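Beta-N-acetylglucosaminidase-like protein Glycoside hydrolase family 20 (Flavobacterium johnsoniae, PDB 6YHH) probably hydrolyses terminal N-acetylhexosamine residues from chitin-derived oligosaccharides, as a family 20 glycoside hydrolase with beta-N-acetylhexosaminidase activity in bacterial chitin degradation. Local coordinates at residues N530-L535 / V660-Y665; L617-K622 / C652-H657. All coordinates share one frame; numbering follows the deposited sequence.

Contact 1: N530-L535 / V660-Y665; sequences NVCEPL and VELSVY
Glu533 and Glu661 face each other as the hydrogen-bonded pair of a two-stranded antiparallel sheet: Glu533 N donates to Glu661 O at 2.9 Å, and Glu661 N returns the bond to Glu533 O. Beyond the strand end, Ser663 N reaches Val531 O at 3.0 Å, which carries the pairing into the turn before helix 665-671. The neighbouring non-hydrogen-bonded pairs are Cys532 with Leu662 and Pro534 with Val660.

The serine side chain adds a second link. With chi1 at 57°, OG sits between its own backbone N and carbonyl carbon and donates a hydrogen bond to Glu533 OE2 at 2.8 Å, coming from well above the carboxylate plane rather than along it. On the other sheet face, Leu662 CD2 packs against Cys532 SG at 3.9 Å and also against Val531 CG2, the leucine and valine lying side by side and pointing the same way. Val531 turns its other methyl, CG1, to Val664 CG1 at 3.8 Å. At the opposite end of the pairing, Leu535 CD2 rests on the backbone of Val660, 3.6 Å from its C atom.

Further out, Leu619 of helix 617-634 packs against Cys532, Val660 and Leu662, on the face that carries Cys532 and Leu662. Ala564 N also binds Glu533 OE2, while Ser567 OG bonds to Ser663 OG. Lys536 NZ bridges Glu533 OE1 and Glu661 OE2, which approach to 4.4 Å, and Lys655 takes Glu661 OE1. The two lysines probably offset the repulsion between these carboxylates and help keep both ionised, so one face of the sheet carries a network of salt bridges and hydrogen bonds, and the other is apolar.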
ATOM      1  N   ASN A 530      10.757 -19.249  -7.034  1.00  9.52           N
ATOM      2  CA  ASN A 530      10.599 -19.456  -8.457  1.00  9.35           C
ATOM      3  C   ASN A 530      10.535 -20.888  -8.956  1.00  9.54           C
ATOM      4  O   ASN A 530      10.333 -21.111 -10.177  1.00  8.83           O
ATOM      5  CB  ASN A 530      11.646 -18.616  -9.226  1.00 11.14           C
ATOM      6  CG  ASN A 530      11.457 -17.135  -9.044  1.00 13.18           C
ATOM      7  OD1 ASN A 530      10.351 -16.647  -8.813  1.00 14.11           O
ATOM      8  ND2 ASN A 530      12.528 -16.414  -9.219  1.00 16.45           N
ATOM      9  N   VAL A 531      10.589 -21.873  -8.034  1.00  8.13           N
ATOM     10  CA  VAL A 531      10.267 -23.250  -8.289  1.00  8.79           C
ATOM     11  C   VAL A 531       9.194 -23.813  -7.404  1.00  8.55           C
ATOM     12  O   VAL A 531       8.909 -24.979  -7.508  1.00  9.45           O
ATOM     13  CB  VAL A 531      11.494 -24.166  -8.280  1.00  8.70           C
ATOM     14  CG1 VAL A 531      12.360 -23.812  -9.470  1.00 10.33           C
ATOM     15  CG2 VAL A 531      12.278 -24.167  -6.944  1.00  8.86           C
ATOM     16  N   CYS A 532       8.560 -22.974  -6.585  1.00  8.22           N
ATOM     17  CA  CYS A 532       7.582 -23.468  -5.598  1.00  8.23           C
ATOM     18  C   CYS A 532       6.198 -22.756  -5.782  1.00  7.83           C
ATOM     19  O   CYS A 532       6.147 -21.620  -6.226  1.00  8.91           O
ATOM     20  CB  CYS A 532       8.034 -23.218  -4.188  1.00  8.66           C
ATOM     21  SG  CYS A 532       9.476 -24.141  -3.645  1.00  9.26           S
ATOM     22  N   GLU A 533       5.161 -23.525  -5.554  1.00  7.69           N
ATOM     23  CA  GLU A 533       3.773 -23.068  -5.709  1.00  7.56           C
ATOM     24  C   GLU A 533       2.968 -23.441  -4.507  1.00  7.47           C
ATOM     25  O   GLU A 533       3.109 -24.484  -3.960  1.00  7.54           O
ATOM     26  CB  GLU A 533       3.182 -23.580  -7.009  1.00  7.85           C
ATOM     27  CG  GLU A 533       4.040 -23.172  -8.220  1.00  8.32           C
ATOM     28  CD  GLU A 533       3.507 -23.691  -9.553  1.00  9.02           C
ATOM     29  OE1 GLU A 533       2.439 -24.315  -9.650  1.00  7.99           O
ATOM     30  OE2 GLU A 533       4.236 -23.549 -10.569  1.00  8.44           O
ATOM     31  N   PRO A 534       2.095 -22.554  -4.074  1.00  7.17           N
ATOM     32  CA  PRO A 534       1.303 -22.939  -2.918  1.00  7.68           C
ATOM     33  C   PRO A 534       0.354 -24.110  -3.201  1.00  8.22           C
ATOM     34  O   PRO A 534      -0.161 -24.283  -4.312  1.00  9.44           O
ATOM     35  CB  PRO A 534       0.505 -21.683  -2.576  1.00  8.91           C
ATOM     36  CG  PRO A 534       0.799 -20.694  -3.622  1.00  9.22           C
ATOM     37  CD  PRO A 534       1.775 -21.241  -4.628  1.00  7.40           C
ATOM     38  N   LEU A 535       0.120 -24.949  -2.204  1.00  7.80           N
ATOM     39  CA  LEU A 535      -0.729 -26.117  -2.434  1.00  8.66           C
ATOM     40  C   LEU A 535      -2.096 -25.702  -2.975  1.00  8.14           C
ATOM     41  O   LEU A 535      -2.687 -24.702  -2.572  1.00  9.40           O
ATOM     42  CB  LEU A 535      -0.850 -26.942  -1.157  1.00  9.24           C
ATOM     43  CG  LEU A 535       0.362 -27.499  -0.469  1.00  9.10           C
ATOM     44  CD1 LEU A 535       0.034 -28.454   0.655  1.00  9.97           C
ATOM     45  CD2 LEU A 535       1.149 -28.266  -1.500  1.00 10.19           C
ATOM     46  N   VAL A 660       3.748 -25.643   0.343  1.00  7.39           N
ATOM     47  CA  VAL A 660       4.036 -25.439  -1.055  1.00  7.73           C
ATOM     48  C   VAL A 660       4.467 -26.785  -1.667  1.00  8.14           C
ATOM     49  O   VAL A 660       4.715 -27.754  -0.932  1.00  9.28           O
ATOM     50  CB  VAL A 660       5.179 -24.435  -1.305  1.00  7.64           C
ATOM     51  CG1 VAL A 660       4.836 -23.073  -0.753  1.00  8.21           C
ATOM     52  CG2 VAL A 660       6.495 -24.896  -0.689  1.00  8.07           C
ATOM     53  N   GLU A 661       4.603 -26.762  -2.988  1.00  8.87           N
ATOM     54  CA  GLU A 661       5.095 -27.854  -3.767  1.00  8.63           C
ATOM     55  C   GLU A 661       6.132 -27.378  -4.752  1.00  8.80           C
ATOM     56  O   GLU A 661       6.153 -26.246  -5.204  1.00  8.73           O
ATOM     57  CB  GLU A 661       3.943 -28.519  -4.491  1.00  8.73           C
ATOM     58  CG  GLU A 661       3.251 -27.696  -5.563  1.00  9.60           C
ATOM     59  CD  GLU A 661       1.944 -28.247  -6.053  1.00  9.99           C
ATOM     60  OE1 GLU A 661       1.356 -29.086  -5.350  1.00 10.35           O
ATOM     61  OE2 GLU A 661       1.452 -27.805  -7.131  1.00 10.50           O
ATOM     62  N   LEU A 662       7.042 -28.292  -5.081  1.00  8.97           N
ATOM     63  CA  LEU A 662       8.005 -28.069  -6.154  1.00  8.89           C
ATOM     64  C   LEU A 662       7.405 -28.349  -7.531  1.00  9.37           C
ATOM     65  O   LEU A 662       6.995 -29.469  -7.815  1.00 11.20           O
ATOM     66  CB  LEU A 662       9.265 -28.971  -5.979  1.00  9.25           C
ATOM     67  CG  LEU A 662      10.241 -28.614  -4.869  1.00 10.36           C
ATOM     68  CD1 LEU A 662      11.195 -29.799  -4.594  1.00 11.30           C
ATOM     69  CD2 LEU A 662      10.980 -27.335  -5.182  1.00 11.00           C
ATOM     70  N   SER A 663       7.266 -27.324  -8.350  1.00  8.41           N
ATOM     71  CA  SER A 663       6.549 -27.477  -9.604  1.00  9.58           C
ATOM     72  C   SER A 663       7.472 -27.806 -10.762  1.00  9.63           C
ATOM     73  O   SER A 663       7.102 -27.735 -11.902  1.00 11.43           O
ATOM     74  CB  SER A 663       5.695 -26.232  -9.872  1.00  9.05           C
ATOM     75  OG  SER A 663       6.491 -25.055  -9.898  1.00  8.52           O
ATOM     76  N   VAL A 664       8.669 -28.227 -10.408  1.00 10.58           N
ATOM     77  CA  VAL A 664       9.622 -28.889 -11.329  1.00 10.61           C
ATOM     78  C   VAL A 664       9.583 -30.396 -11.216  1.00 12.58           C
ATOM     79  O   VAL A 664      10.245 -31.101 -11.996  1.00 11.67           O
ATOM     80  CB  VAL A 664      11.062 -28.373 -11.064  1.00 10.95           C
ATOM     81  CG1 VAL A 664      11.222 -26.898 -11.391  1.00 11.40           C
ATOM     82  CG2 VAL A 664      11.530 -28.638  -9.651  1.00 12.04           C
ATOM     83  N   TYR A 665       8.847 -30.961 -10.259  1.00 10.89           N
ATOM     84  CA  TYR A 665       8.798 -32.382 -10.091  1.00 12.75           C
ATOM     85  C   TYR A 665       8.446 -33.203 -11.342  1.00 13.10           C
ATOM     86  O   TYR A 665       9.200 -34.187 -11.704  1.00 15.02           O
ATOM     87  CB  TYR A 665       7.862 -32.786  -8.939  1.00 13.04           C
ATOM     88  CG  TYR A 665       7.541 -34.223  -8.990  1.00 13.96           C
ATOM     89  CD1 TYR A 665       8.491 -35.158  -8.592  1.00 14.84           C
ATOM     90  CD2 TYR A 665       6.309 -34.650  -9.465  1.00 17.46           C
ATOM     91  CE1 TYR A 665       8.205 -36.501  -8.668  1.00 16.80           C
ATOM     92  CE2 TYR A 665       5.991 -35.986  -9.514  1.00 19.06           C
ATOM     93  CZ  TYR A 665       6.939 -36.900  -9.102  1.00 18.80           C
ATOM     94  OH  TYR A 665       6.650 -38.286  -9.168  1.00 26.18           O
TER

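Contact 2: L617-K622 / C652-H657; sequences LPLSKK and CNTKDH
Lys622 NZ donates to His657 NE2 at 3.0 Å, meeting the imidazole at its edge and only 6° out of the ring plane. The lysine chain is extended beyond CG and crosses the histidine at about a right angle, so that a residue one helical turn after Pro618 reaches the same ring. Because NE2 accepts this bond, the imidazole is probably neutral with its proton on ND1.

Pro618 covers one face of that ring. Its CB stands 3.6 Å from the centroid of the His657 ring, 16° off the normal, a CH-pi contact shifted toward the CE1 and NE2 rim. Edge and face are thus held by two residues of one helix, which limits rotation of the imidazole.

Thr654 CG2 points into the same helical surface, 3.7 Å from Leu619 CD1 and 4.1 Å from Lys622 CD. With chi1 at -174° the threonine hydroxyl is directed back to its own loop, where OG1 accepts from Asp656 N at 3.1 Å. Farther along the helix, Cys652 SG lies 3.4 Å from Lys622 O. Leu619 also touches Phe528 of helix 523-529, and Cys652 packs on Leu668 of helix 665-671.

The Thr654 bond closes an ST turn, here within the loop that leads from helix 642-650 along the first turns of helix 617-634 to strand 660-662 in the helical C-terminal region.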
ATOM      1  N   LEU A 617      13.790 -25.734   4.366  1.00  9.48           N
ATOM      2  CA  LEU A 617      15.076 -26.473   4.162  1.00  9.78           C
ATOM      3  C   LEU A 617      14.875 -27.904   3.674  1.00  9.64           C
ATOM      4  O   LEU A 617      15.654 -28.396   2.846  1.00  9.56           O
ATOM      5  CB  LEU A 617      15.943 -26.428   5.456  1.00  9.35           C
ATOM      6  CG  LEU A 617      16.525 -25.054   5.822  1.00 10.27           C
ATOM      7  CD1 LEU A 617      17.390 -25.241   7.034  1.00 11.12           C
ATOM      8  CD2 LEU A 617      17.272 -24.359   4.673  1.00 10.00           C
ATOM      9  N   PRO A 618      13.885 -28.660   4.197  1.00 10.36           N
ATOM     10  CA  PRO A 618      13.796 -30.037   3.727  1.00 10.02           C
ATOM     11  C   PRO A 618      13.491 -30.113   2.234  1.00  9.50           C
ATOM     12  O   PRO A 618      13.975 -31.019   1.503  1.00 10.19           O
ATOM     13  CB  PRO A 618      12.629 -30.618   4.532  1.00 10.78           C
ATOM     14  CG  PRO A 618      12.658 -29.774   5.813  1.00 10.89           C
ATOM     15  CD  PRO A 618      12.978 -28.397   5.336  1.00 10.26           C
ATOM     16  N   LEU A 619      12.755 -29.124   1.725  1.00  9.56           N
ATOM     17  CA  LEU A 619      12.319 -29.117   0.377  1.00  9.53           C
ATOM     18  C   LEU A 619      13.481 -28.704  -0.544  1.00  8.85           C
ATOM     19  O   LEU A 619      13.743 -29.321  -1.607  1.00 10.25           O
ATOM     20  CB  LEU A 619      11.095 -28.164   0.187  1.00 11.08           C
ATOM     21  CG  LEU A 619      10.353 -28.325  -1.153  1.00 12.18           C
ATOM     22  CD1 LEU A 619       9.741 -29.682  -1.321  1.00 13.10           C
ATOM     23  CD2 LEU A 619       9.229 -27.245  -1.327  1.00 11.54           C
ATOM     24  N   SER A 620      14.247 -27.714  -0.124  1.00  9.39           N
ATOM     25  CA  SER A 620      15.374 -27.238  -0.920  1.00  9.55           C
ATOM     26  C   SER A 620      16.474 -28.295  -0.878  1.00 10.93           C
ATOM     27  O   SER A 620      17.164 -28.498  -1.860  1.00 11.04           O
ATOM     28  CB  SER A 620      15.882 -25.863  -0.499  1.00 10.58           C
ATOM     29  OG  SER A 620      16.396 -25.810   0.881  1.00 13.76           O
ATOM     30  N   LYS A 621      16.582 -29.044   0.235  1.00 10.73           N
ATOM     31  CA  LYS A 621      17.565 -30.144   0.289  1.00 11.66           C
ATOM     32  C   LYS A 621      17.160 -31.244  -0.647  1.00 11.71           C
ATOM     33  O   LYS A 621      17.991 -31.754  -1.449  1.00 11.74           O
ATOM     34  CB  LYS A 621      17.707 -30.674   1.691  1.00 14.89           C
ATOM     35  CG  LYS A 621      18.490 -31.980   1.695  1.00 16.86           C
ATOM     36  CD  LYS A 621      18.841 -32.456   3.070  1.00 20.92           C
ATOM     37  CE  LYS A 621      19.515 -33.843   3.026  1.00 20.69           C
ATOM     38  NZ  LYS A 621      20.673 -33.884   2.123  1.00 21.03           N
ATOM     39  N   LYS A 622      15.872 -31.621  -0.685  1.00 11.15           N
ATOM     40  CA  LYS A 622      15.409 -32.614  -1.629  1.00 12.21           C
ATOM     41  C   LYS A 622      15.682 -32.263  -3.091  1.00 11.33           C
ATOM     42  O   LYS A 622      16.151 -33.107  -3.921  1.00 11.46           O
ATOM     43  CB  LYS A 622      13.942 -32.956  -1.387  1.00 11.48           C
ATOM     44  CG  LYS A 622      13.688 -33.702  -0.102  1.00 12.02           C
ATOM     45  CD  LYS A 622      12.236 -33.667   0.398  1.00 12.82           C
ATOM     46  CE  LYS A 622      12.231 -34.404   1.764  1.00 15.53           C
ATOM     47  NZ  LYS A 622      10.891 -34.645   2.361  1.00 20.37           N
ATOM     48  N   CYS A 652      10.931 -35.245  -4.271  1.00 12.46           N
ATOM     49  CA  CYS A 652      10.629 -33.855  -4.641  1.00 13.22           C
ATOM     50  C   CYS A 652       9.121 -33.624  -4.898  1.00 13.09           C
ATOM     51  O   CYS A 652       8.747 -32.486  -5.234  1.00 14.24           O
ATOM     52  CB  CYS A 652      11.421 -33.413  -5.870  1.00 12.11           C
ATOM     53  SG  CYS A 652      13.167 -33.295  -5.584  1.00 12.77           S
ATOM     54  N   ASN A 653       8.294 -34.668  -4.850  1.00 12.39           N
ATOM     55  CA  ASN A 653       6.830 -34.465  -4.997  1.00 13.36           C
ATOM     56  C   ASN A 653       6.124 -34.289  -3.693  1.00 12.17           C
ATOM     57  O   ASN A 653       4.908 -34.344  -3.629  1.00 12.46           O
ATOM     58  CB  ASN A 653       6.232 -35.689  -5.687  1.00 14.87           C
ATOM     59  CG  ASN A 653       4.902 -35.412  -6.338  1.00 16.67           C
ATOM     60  OD1 ASN A 653       4.559 -34.282  -6.743  1.00 18.11           O
ATOM     61  ND2 ASN A 653       4.117 -36.480  -6.497  1.00 21.15           N
ATOM     62  N   THR A 654       6.878 -34.179  -2.614  1.00 11.09           N
ATOM     63  CA  THR A 654       6.290 -34.014  -1.285  1.00 12.38           C
ATOM     64  C   THR A 654       5.470 -32.748  -1.195  1.00 11.07           C
ATOM     65  O   THR A 654       5.861 -31.711  -1.721  1.00 11.46           O
ATOM     66  CB  THR A 654       7.329 -34.055  -0.156  1.00 12.25           C
ATOM     67  OG1 THR A 654       6.653 -34.022   1.117  1.00 12.86           O
ATOM     68  CG2 THR A 654       8.302 -32.929  -0.263  1.00 13.83           C
ATOM     69  N   LYS A 655       4.392 -32.858  -0.443  1.00 10.54           N
ATOM     70  CA  LYS A 655       3.485 -31.705  -0.148  1.00 10.83           C
ATOM     71  C   LYS A 655       3.601 -31.347   1.318  1.00 11.85           C
ATOM     72  O   LYS A 655       2.749 -30.597   1.819  1.00 11.43           O
ATOM     73  CB  LYS A 655       2.047 -32.102  -0.488  1.00 11.25           C
ATOM     74  CG  LYS A 655       1.865 -32.768  -1.871  1.00 13.54           C
ATOM     75  CD  LYS A 655       2.200 -31.922  -3.015  1.00 13.58           C
ATOM     76  CE  LYS A 655       1.791 -32.609  -4.329  1.00 14.37           C
ATOM     77  NZ  LYS A 655       2.173 -31.775  -5.466  1.00 14.26           N
ATOM     78  N   ASP A 656       4.514 -31.954   2.061  1.00 11.84           N
ATOM     79  CA  ASP A 656       4.560 -31.813   3.500  1.00 13.07           C
ATOM     80  C   ASP A 656       5.281 -30.584   4.056  1.00 12.04           C
ATOM     81  O   ASP A 656       5.283 -30.368   5.296  1.00 11.87           O
ATOM     82  CB  ASP A 656       5.263 -33.030   4.111  1.00 16.39           C
ATOM     83  CG  ASP A 656       4.497 -34.317   3.929  1.00 19.58           C
ATOM     84  OD1 ASP A 656       3.329 -34.311   3.622  1.00 22.66           O
ATOM     85  OD2 ASP A 656       5.182 -35.313   4.165  1.00 28.03           O
ATOM     86  N   HIS A 657       5.931 -29.774   3.226  1.00 10.56           N
ATOM     87  CA  HIS A 657       6.782 -28.699   3.715  1.00 10.10           C
ATOM     88  C   HIS A 657       6.222 -27.346   3.283  1.00  9.06           C
ATOM     89  O   HIS A 657       6.086 -27.045   2.103  1.00  9.09           O
ATOM     90  CB  HIS A 657       8.204 -28.822   3.186  1.00 10.90           C
ATOM     91  CG  HIS A 657       8.785 -30.136   3.471  1.00 11.76           C
ATOM     92  ND1 HIS A 657       8.933 -30.598   4.750  1.00 12.88           N
ATOM     93  CD2 HIS A 657       9.147 -31.140   2.648  1.00 14.96           C
ATOM     94  CE1 HIS A 657       9.396 -31.845   4.714  1.00 14.56           C
ATOM     95  NE2 HIS A 657       9.574 -32.179   3.454  1.00 14.39           N
TER

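How the contacts relate
Contact 2 is nested in the chain loop that contact 1 closes, and their centres lie about 9 Å apart. Leu619 is one apolar link between them: its CD1 packs 3.6 Å from Leu662 CD1, so helix 617-634 meets both the 652-657 loop and the apolar face of the small sheet. A polar link runs on the other side of the strand, where Lys655 NZ forms a 2.8 Å salt bridge with Glu661 OE1. Nearby, Leu662 CB rests 3.6 Å from Cys652 O. Both contacts are away from Glu317, the predicted proton donor; contact 1 pairs two short strands and contact 2 sets a loop on helix 617-634, both in the C-terminal region.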